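Local coordinates for uncharacterized protein (Bacteroides ovatus CL02T12C04, PDB 6PTM), which probably acts as an exo-carrageenase of glycoside hydrolase family 42, hydrolysing carrageenan chains from their ends, at residues T620-K625 with F648-Y653; I615-T620 with V641-E646. One frame throughout, in Å; residues are numbered along the deposited sequence.

Contact 1: T620-K625 with F648-Y653; sequences TPYAFK and FKTDEY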
loop_
_atom_site.group_PDB
_atom_site.type_symbol
_atom_site.label_atom_id
_atom_site.label_comp_id
_atom_site.label_asym_id
_atom_site.label_seq_id
_atom_site.Cartn_x
_atom_site.Cartn_y
_atom_site.Cartn_z
ATOM N N THR A 620 -12.261 21.624 -5.616
ATOM C CA THR A 620 -12.151 21.655 -4.140
ATOM C C THR A 620 -12.918 22.876 -3.633
ATOM O O THR A 620 -12.318 23.807 -3.089
ATOM C CB THR A 620 -10.665 21.569 -3.760
ATOM O OG1 THR A 620 -10.091 20.422 -4.415
ATOM C CG2 THR A 620 -10.453 21.462 -2.268
ATOM N N PRO A 621 -14.266 22.904 -3.773
ATOM C CA PRO A 621 -15.054 24.095 -3.450
ATOM C C PRO A 621 -15.099 24.348 -1.939
ATOM O O PRO A 621 -15.154 25.496 -1.581
ATOM C CB PRO A 621 -16.459 23.775 -3.979
ATOM C CG PRO A 621 -16.548 22.272 -3.904
ATOM C CD PRO A 621 -15.135 21.788 -4.176
ATOM N N TYR A 622 -15.072 23.289 -1.124
ATOM C CA TYR A 622 -14.955 23.366 0.355
ATOM C C TYR A 622 -13.486 23.380 0.795
ATOM O O TYR A 622 -12.679 22.510 0.380
ATOM C CB TYR A 622 -15.608 22.167 1.037
ATOM C CG TYR A 622 -17.068 21.945 0.763
ATOM C CD1 TYR A 622 -18.011 22.359 1.678
ATOM C CD2 TYR A 622 -17.501 21.162 -0.309
ATOM C CE1 TYR A 622 -19.354 22.086 1.504
ATOM C CE2 TYR A 622 -18.842 20.878 -0.509
ATOM C CZ TYR A 622 -19.776 21.376 0.387
ATOM O OH TYR A 622 -21.099 21.079 0.282
ATOM N N ALA A 623 -13.103 24.364 1.613
ATOM C CA ALA A 623 -11.765 24.395 2.227
ATOM C C ALA A 623 -11.894 24.946 3.635
ATOM O O ALA A 623 -12.760 25.799 3.867
ATOM C CB ALA A 623 -10.805 25.208 1.409
ATOM N N PHE A 624 -11.041 24.474 4.538
ATOM C CA PHE A 624 -10.836 25.121 5.860
ATOM C C PHE A 624 -10.295 26.522 5.568
ATOM O O PHE A 624 -9.450 26.677 4.633
ATOM C CB PHE A 624 -9.902 24.290 6.745
ATOM C CG PHE A 624 -10.434 22.923 7.109
ATOM C CD1 PHE A 624 -11.462 22.793 8.017
ATOM C CD2 PHE A 624 -9.939 21.773 6.511
ATOM C CE1 PHE A 624 -11.984 21.543 8.328
ATOM C CE2 PHE A 624 -10.443 20.518 6.840
ATOM C CZ PHE A 624 -11.466 20.404 7.750
ATOM N N LYS A 625 -10.698 27.515 6.359
ATOM C CA LYS A 625 -9.999 28.826 6.291
ATOM C C LYS A 625 -8.480 28.581 6.413
ATOM O O LYS A 625 -7.702 29.201 5.676
ATOM C CB LYS A 625 -10.555 29.823 7.320
ATOM C CG LYS A 625 -10.149 31.286 7.078
ATOM C CD LYS A 625 -10.808 32.333 7.998
ATOM N N PHE A 648 -12.283 26.500 -3.500
ATOM C CA PHE A 648 -12.066 27.467 -2.397
ATOM C C PHE A 648 -13.172 28.527 -2.373
ATOM O O PHE A 648 -12.843 29.661 -2.146
ATOM C CB PHE A 648 -10.689 28.116 -2.567
ATOM C CG PHE A 648 -9.512 27.223 -2.252
ATOM C CD1 PHE A 648 -9.667 25.874 -1.948
ATOM C CD2 PHE A 648 -8.229 27.748 -2.248
ATOM C CE1 PHE A 648 -8.567 25.089 -1.630
ATOM C CE2 PHE A 648 -7.135 26.959 -1.922
ATOM C CZ PHE A 648 -7.305 25.638 -1.590
ATOM N N LYS A 649 -14.438 28.138 -2.508
ATOM C CA LYS A 649 -15.626 29.047 -2.483
ATOM C C LYS A 649 -16.246 29.102 -1.091
ATOM O O LYS A 649 -16.730 30.163 -0.730
ATOM C CB LYS A 649 -16.738 28.542 -3.401
ATOM C CG LYS A 649 -16.353 28.445 -4.864
ATOM C CD LYS A 649 -15.734 29.718 -5.376
ATOM C CE LYS A 649 -15.886 29.848 -6.874
ATOM N NZ LYS A 649 -14.925 30.834 -7.414
ATOM N N THR A 650 -16.273 27.984 -0.354
ATOM C CA THR A 650 -16.834 27.962 1.022
ATOM C C THR A 650 -15.895 27.306 2.038
ATOM O O THR A 650 -14.878 26.655 1.653
ATOM C CB THR A 650 -18.170 27.218 1.073
ATOM O OG1 THR A 650 -17.913 25.817 0.952
ATOM C CG2 THR A 650 -19.136 27.657 -0.007
ATOM N N ASP A 651 -16.278 27.425 3.309
ATOM C CA ASP A 651 -15.631 26.668 4.403
ATOM C C ASP A 651 -16.257 25.274 4.453
ATOM O O ASP A 651 -17.088 24.946 3.559
ATOM C CB ASP A 651 -15.730 27.419 5.732
ATOM C CG ASP A 651 -17.135 27.653 6.231
ATOM O OD1 ASP A 651 -18.051 26.961 5.810
ATOM O OD2 ASP A 651 -17.288 28.532 7.050
ATOM N N GLU A 652 -15.915 24.524 5.491
ATOM C CA GLU A 652 -16.312 23.108 5.668
ATOM C C GLU A 652 -17.796 23.028 6.005
ATOM O O GLU A 652 -18.339 21.889 6.011
ATOM C CB GLU A 652 -15.428 22.416 6.709
ATOM C CG GLU A 652 -15.584 22.965 8.120
ATOM C CD GLU A 652 -14.656 24.087 8.559
ATOM O OE1 GLU A 652 -14.326 24.983 7.729
ATOM O OE2 GLU A 652 -14.333 24.114 9.768
ATOM N N TYR A 653 -18.439 24.169 6.273
ATOM C CA TYR A 653 -19.885 24.219 6.583
ATOM C C TYR A 653 -20.659 24.823 5.412
ATOM O O TYR A 653 -21.839 25.028 5.608
ATOM C CB TYR A 653 -20.123 24.942 7.914
ATOM C CG TYR A 653 -19.421 24.286 9.069
ATOM C CD1 TYR A 653 -19.749 22.994 9.445
ATOM C CD2 TYR A 653 -18.401 24.931 9.748
ATOM C CE1 TYR A 653 -19.119 22.384 10.514
ATOM C CE2 TYR A 653 -17.756 24.331 10.810
ATOM C CZ TYR A 653 -18.104 23.045 11.177
ATOM O OH TYR A 653 -17.449 22.448 12.218
HETATM O O HOH W 1 -12.697 27.019 8.399
#

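Contact 2: I615-T620 with V641-E646; sequences IVVYKT and VIIDNE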
loop_
_atom_site.group_PDB
_atom_site.type_symbol
_atom_site.label_atom_id
_atom_site.label_comp_id
_atom_site.label_asym_id
_atom_site.label_seq_id
_atom_site.Cartn_x
_atom_site.Cartn_y
_atom_site.Cartn_z
ATOM N N ILE A 615 1.367 23.994 -6.885
ATOM C CA ILE A 615 0.174 23.308 -6.330
ATOM C C ILE A 615 -0.972 23.480 -7.333
ATOM O O ILE A 615 -1.240 24.619 -7.802
ATOM C CB ILE A 615 -0.126 23.861 -4.924
ATOM C CG1 ILE A 615 1.016 23.531 -3.952
ATOM C CG2 ILE A 615 -1.493 23.405 -4.420
ATOM C CD1 ILE A 615 0.896 24.228 -2.586
ATOM N N VAL A 616 -1.687 22.396 -7.609
ATOM C CA VAL A 616 -2.903 22.466 -8.450
ATOM C C VAL A 616 -4.092 22.293 -7.514
ATOM O O VAL A 616 -4.012 21.457 -6.617
ATOM C CB VAL A 616 -2.868 21.477 -9.629
ATOM C CG1 VAL A 616 -1.612 21.667 -10.450
ATOM C CG2 VAL A 616 -3.003 20.033 -9.206
ATOM N N VAL A 617 -5.117 23.126 -7.679
ATOM C CA VAL A 617 -6.353 23.078 -6.857
ATOM C C VAL A 617 -7.524 22.871 -7.811
ATOM O O VAL A 617 -7.828 23.777 -8.624
ATOM C CB VAL A 617 -6.538 24.318 -5.965
ATOM C CG1 VAL A 617 -7.784 24.143 -5.101
ATOM C CG2 VAL A 617 -5.315 24.601 -5.111
ATOM N N TYR A 618 -8.110 21.681 -7.746
ATOM C CA TYR A 618 -9.108 21.180 -8.716
ATOM C C TYR A 618 -10.330 20.704 -7.959
ATOM O O TYR A 618 -10.156 19.846 -7.053
ATOM C CB TYR A 618 -8.539 20.034 -9.555
ATOM C CG TYR A 618 -9.471 19.435 -10.568
ATOM C CD1 TYR A 618 -9.866 20.131 -11.699
ATOM C CD2 TYR A 618 -9.941 18.147 -10.405
ATOM C CE1 TYR A 618 -10.712 19.554 -12.637
ATOM C CE2 TYR A 618 -10.784 17.554 -11.325
ATOM C CZ TYR A 618 -11.133 18.248 -12.466
ATOM O OH TYR A 618 -11.946 17.628 -13.352
ATOM N N LYS A 619 -11.499 21.245 -8.344
ATOM C CA LYS A 619 -12.835 20.839 -7.843
ATOM C C LYS A 619 -12.790 20.629 -6.320
ATOM O O LYS A 619 -13.298 19.604 -5.812
ATOM C CB LYS A 619 -13.289 19.601 -8.615
ATOM C CG LYS A 619 -13.681 19.852 -10.071
ATOM C CD LYS A 619 -14.682 18.805 -10.570
ATOM C CE LYS A 619 -15.745 19.371 -11.483
ATOM N NZ LYS A 619 -15.104 19.779 -12.739
ATOM N N THR A 620 -12.261 21.624 -5.616
ATOM C CA THR A 620 -12.151 21.655 -4.140
ATOM C C THR A 620 -12.918 22.876 -3.633
ATOM O O THR A 620 -12.318 23.807 -3.089
ATOM C CB THR A 620 -10.665 21.569 -3.760
ATOM O OG1 THR A 620 -10.091 20.422 -4.415
ATOM C CG2 THR A 620 -10.453 21.462 -2.268
ATOM N N VAL A 641 0.424 28.716 -7.768
ATOM C CA VAL A 641 -0.851 28.004 -7.528
ATOM C C VAL A 641 -1.700 28.105 -8.786
ATOM O O VAL A 641 -1.895 29.230 -9.302
ATOM C CB VAL A 641 -1.595 28.554 -6.309
ATOM C CG1 VAL A 641 -2.933 27.878 -6.166
ATOM C CG2 VAL A 641 -0.777 28.437 -5.032
ATOM N N ILE A 642 -2.177 26.947 -9.246
ATOM C CA ILE A 642 -3.048 26.803 -10.441
ATOM C C ILE A 642 -4.385 26.310 -9.931
ATOM O O ILE A 642 -4.430 25.216 -9.358
ATOM C CB ILE A 642 -2.436 25.874 -11.505
ATOM C CG1 ILE A 642 -1.068 26.372 -11.977
ATOM C CG2 ILE A 642 -3.398 25.711 -12.673
ATOM C CD1 ILE A 642 -0.212 25.296 -12.567
ATOM N N ILE A 643 -5.420 27.116 -10.106
ATOM C CA ILE A 643 -6.738 26.879 -9.461
ATOM C C ILE A 643 -7.819 27.022 -10.518
ATOM O O ILE A 643 -7.632 27.867 -11.446
ATOM C CB ILE A 643 -6.966 27.801 -8.246
ATOM C CG1 ILE A 643 -8.216 27.411 -7.454
ATOM C CG2 ILE A 643 -7.000 29.272 -8.629
ATOM C CD1 ILE A 643 -8.205 27.933 -6.043
ATOM N N ASP A 644 -8.859 26.194 -10.400
ATOM C CA ASP A 644 -10.013 26.227 -11.329
ATOM C C ASP A 644 -10.998 27.283 -10.818
ATOM O O ASP A 644 -10.653 27.998 -9.878
ATOM C CB ASP A 644 -10.607 24.845 -11.584
ATOM C CG ASP A 644 -11.253 24.171 -10.394
ATOM O OD1 ASP A 644 -11.397 24.832 -9.377
ATOM O OD2 ASP A 644 -11.592 22.970 -10.500
ATOM N N ASN A 645 -12.154 27.411 -11.457
ATOM C CA ASN A 645 -13.164 28.448 -11.109
ATOM C C ASN A 645 -14.029 27.953 -9.945
ATOM O O ASN A 645 -14.642 28.777 -9.292
ATOM C CB ASN A 645 -13.997 28.841 -12.332
ATOM C CG ASN A 645 -13.176 29.613 -13.341
ATOM O OD1 ASN A 645 -13.057 29.193 -14.489
ATOM N ND2 ASN A 645 -12.553 30.689 -12.904
ATOM N N GLU A 646 -14.014 26.660 -9.649
ATOM C CA GLU A 646 -14.967 26.047 -8.700
ATOM C C GLU A 646 -14.354 25.937 -7.294
ATOM O O GLU A 646 -15.124 25.733 -6.365
ATOM C CB GLU A 646 -15.376 24.647 -9.159
ATOM C CG GLU A 646 -15.748 24.528 -10.627
ATOM C CD GLU A 646 -16.117 23.094 -10.972
ATOM O OE1 GLU A 646 -16.876 22.503 -10.204
ATOM O OE2 GLU A 646 -15.602 22.549 -11.958
#

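Contact 1: T620-K625 with F648-Y653
Phe-624 and Glu-652 meet through two different first torsions: the phenyl CG stands anti to its own carbonyl carbon, whereas CG of Glu-652 sits between the backbone N and the carbonyl carbon (chi1 66°), and a bend at chi2 then brings the carboxylate back beside CD1 and CE1 of the Phe-624 ring. Both residues lie in loops leaving parallel strands of a flavodoxin-like alpha/beta sheet, and Phe-624 is the N-cap residue of helix 625-636. The two side chains cross almost at right angles, with ring and carboxylate planes 66° apart and CD1 of Phe-624 3.5 Å from CD of Glu-652. CG of Glu-652 rests over one face of the Tyr-653 ring, offset toward the rim. A water accepts from Lys-625 N (2.9 Å) and donates to Glu-652 OE1 (2.7 Å), which links the carboxylate to the start of the helix, where the helix dipole would be expected to suit a negative charge. OE2 forms a salt bridge with Lys-323. Cutting Glu-652 back to an alanine would probably leave Lys-323 without this carboxylate, cost the water its second anchor and strip CG and CD from the flank of Phe-624. Backbone bonds tie the loops together: Pro-621 O accepts from both Lys-649 N and Thr-650 N, the latter at 3.0 Å and almost straight (178°), and Ala-623 N returns a bond to Thr-650 O at 2.9 Å. Ala-623 CB packs on CD1 of Phe-648. The hydroxyl OG1 of Thr-650 donates in the carbonyl plane, on a lone pair, to Asp-651 O (2.9 Å), and CD1 of Tyr-622 brings its ring edge to within 3.3 Å of that same oxygen.

Contact 2: I615-T620 with V641-E646
Val-617 and Ile-643 lie side by side and point the same way, CB of the valine 3.8 Å from CG1 of the isoleucine, while Val-617 crosses Val-641 obliquely, Val-617 CG2 4.2 Å from Val-641 CG1. The three share one face of a parallel sheet, where Val-641 packs on helix 625-636, the helix of the beta-alpha-beta crossover joining strands 614-617 and 640-643, and Val-617 and Ile-643 on Phe-648; Val-616 and Ile-642 occupy the other face, beside helix 674-687. The strand axes are 16° from parallel, and backbone bonds run from Ile-642 N to Ile-615 O, from Val-617 N to Ile-642 O (2.8 Å) and from Asp-644 N to Val-617 O. Past the strand ends, side chains take over the pairing. CG of Asp-644 lies between its backbone N and carbonyl carbon (chi1 66°), which carries OD2 across to Lys-619 N at 2.8 Å, on the syn side though out of the carboxylate plane. Tyr-618 crosses this carboxylate at about a right angle, with ring and carboxylate planes 48° apart. CG of Lys-619 lies 3.7 Å above the centre of the Tyr-618 ring. Beyond it the lysine chain bends twice, running alongside Glu-646 until NZ meets the syn lone pair of OE2 at 2.9 Å in a salt bridge. OD1 of Asp-644 accepts from Glu-646 N in an Asx turn and also bonds Ser-647 OG. With several hydrogen bonds on its two oxygens and the ammonium NZ of Lys-619 5.2 Å from OD2, the buried Asp-644 carboxylate is likely to remain ionised.

Contacts 1 and 2 are successive stages of one pairing, their centres 12 Å apart and Thr-620 common to both: strands run parallel in contact 2, then the loops beyond their C-terminal ends stay together in contact 1. Phe-648 plugs the junction, its CE1 3.7 Å from Val-617 CG1 and its CD2 3.8 Å from Ile-643 CD1, while Pro-621 CB packs 3.4 Å from Glu-646 O. Ser-647 OG joins the two as well, bonding Thr-620 N and Asp-644 OD1. At the far end, Lys-323 and Phe-361 meet contact 1, and a bound 1,2-ethanediol, probably from the crystallisation liquor, lies about 3 Å from the Phe-624 side chain.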